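Local coordinates for a novel designed pore protein (Synthetic construct, PDB 6TMS) that probably assembles, as a synthetic design, into a six-chain ring of helical hairpins that encloses a central pore, at residues Ser57-Ile60 with Ile61-Leu65. Residues are numbered along the deposited sequence; the frame is centred on the assembly and turned at random.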
loop_
_atom_site.group_PDB
_atom_site.type_symbol
_atom_site.label_atom_id
_atom_site.label_comp_id
_atom_site.label_asym_id
_atom_site.label_seq_id
_atom_site.Cartn_x
_atom_site.Cartn_y
_atom_site.Cartn_z
ATOM N N SER F 57 0.175 9.034 6.712
ATOM C CA SER F 57 1.302 8.481 7.441
ATOM C C SER F 57 2.542 8.403 6.582
ATOM O O SER F 57 3.659 8.532 7.082
ATOM C CB SER F 57 0.952 7.097 7.937
ATOM O OG SER F 57 -0.033 7.149 8.937
ATOM N N LEU F 58 2.378 8.029 5.328
ATOM C CA LEU F 58 3.534 7.940 4.458
ATOM C C LEU F 58 4.126 9.303 4.219
ATOM O O LEU F 58 5.345 9.476 4.203
ATOM C CB LEU F 58 3.115 7.284 3.158
ATOM C CG LEU F 58 3.173 5.760 3.251
ATOM C CD1 LEU F 58 2.887 5.237 1.936
ATOM C CD2 LEU F 58 4.547 5.204 3.683
ATOM N N LEU F 59 3.280 10.298 4.158
ATOM C CA LEU F 59 3.795 11.635 4.054
ATOM C C LEU F 59 4.587 11.979 5.295
ATOM O O LEU F 59 5.647 12.599 5.217
ATOM C CB LEU F 59 2.624 12.572 3.880
ATOM C CG LEU F 59 2.651 13.868 3.098
ATOM C CD1 LEU F 59 1.258 14.490 3.254
ATOM C CD2 LEU F 59 3.708 14.815 3.612
ATOM N N ILE F 60 4.089 11.584 6.461
ATOM C CA ILE F 60 4.846 11.895 7.659
ATOM C C ILE F 60 6.152 11.126 7.665
ATOM O O ILE F 60 7.173 11.628 8.134
ATOM C CB ILE F 60 3.982 11.655 8.911
ATOM C CG1 ILE F 60 3.045 12.844 9.220
ATOM C CG2 ILE F 60 4.835 11.447 10.133
ATOM C CD1 ILE F 60 2.275 13.463 8.064
ATOM N N ILE F 61 6.172 9.913 7.146
ATOM C CA ILE F 61 7.441 9.214 7.102
ATOM C C ILE F 61 8.393 9.919 6.163
ATOM O O ILE F 61 9.589 10.011 6.426
ATOM C CB ILE F 61 7.204 7.752 6.706
ATOM C CG1 ILE F 61 6.580 7.013 7.892
ATOM C CG2 ILE F 61 8.487 7.098 6.218
ATOM C CD1 ILE F 61 5.713 5.842 7.536
ATOM N N ALA F 62 7.895 10.455 5.071
ATOM C CA ALA F 62 8.823 11.159 4.211
ATOM C C ALA F 62 9.334 12.414 4.903
ATOM O O ALA F 62 10.537 12.694 4.900
ATOM C CB ALA F 62 8.157 11.460 2.881
ATOM N N ILE F 63 8.451 13.149 5.567
ATOM C CA ILE F 63 8.908 14.341 6.261
ATOM C C ILE F 63 10.007 13.955 7.242
ATOM O O ILE F 63 11.054 14.602 7.334
ATOM C CB ILE F 63 7.724 15.022 6.972
ATOM C CG1 ILE F 63 6.618 15.453 5.986
ATOM C CG2 ILE F 63 8.213 16.261 7.721
ATOM C CD1 ILE F 63 5.236 15.652 6.651
ATOM N N SER F 64 9.771 12.896 7.999
ATOM C CA SER F 64 10.668 12.536 9.085
ATOM C C SER F 64 11.946 11.889 8.595
ATOM O O SER F 64 12.973 11.954 9.270
ATOM C CB SER F 64 9.938 11.652 10.079
ATOM O OG SER F 64 9.899 12.323 11.323
ATOM N N LEU F 65 11.884 11.163 7.501
ATOM C CA LEU F 65 13.106 10.624 6.950
ATOM C C LEU F 65 13.945 11.742 6.414
ATOM O O LEU F 65 15.175 11.715 6.489
ATOM C CB LEU F 65 12.772 9.633 5.852
ATOM C CG LEU F 65 12.704 8.205 6.371
ATOM C CD1 LEU F 65 11.902 7.300 5.513
ATOM C CD2 LEU F 65 14.133 7.689 6.358
#
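Within helix 39-68, Ser57 O accepts Ile61 N at 2.9 Å, and CG1 and CD1 of Ile61 both lie close to the same oxygen, with CD1 of Ile61 3.4 Å from Ser57 O. Ile61 carries CG1 beside its own backbone N (chi1 -73°), which sends the ethyl arm back along the helix toward the preceding turn. Leu58 gives its carbonyl to Ala62 N, while its CD2 branch meets Ile61 CD1 at 4.1 Å, methyl to methyl. With an alanine at Ile61, that Leu58 methyl would probably lose its neighbour and a gap would open where apolar side chains of two neighbouring subunits pack. Leu59 accepts the straightest bond of the four, from Ile63 N, at an N-H...O angle of 166°. Beside this bond, Leu59 CD2 touches Ile63 CD1 at 3.5 Å, because Ile63 likewise turns CG1 back beside its N (chi1 -60°) and lays the arm over the carbonyl of Leu59. Ile60 O accepts Ser64 N at 2.9 Å, and the ladder continues with Leu65 N to Ile61 O; Ile60 CD1 reaches the same Ile63 CD1 at 3.9 Å, roughly at right angles to the approach of Leu59 CD2. Leu59 packs on Glu16 and Leu19, Ala62 on Leu12 and Ile63 on Glu16 of helix 2-32; Ile60 and Ser64 pack on a neighbouring subunit. These are two successive turns of a regular alpha helix, whose apolar side chains touch one another at i to i+3 and i to i+4 and also face the hairpin partner and neighbouring subunits of an oligomeric helical bundle.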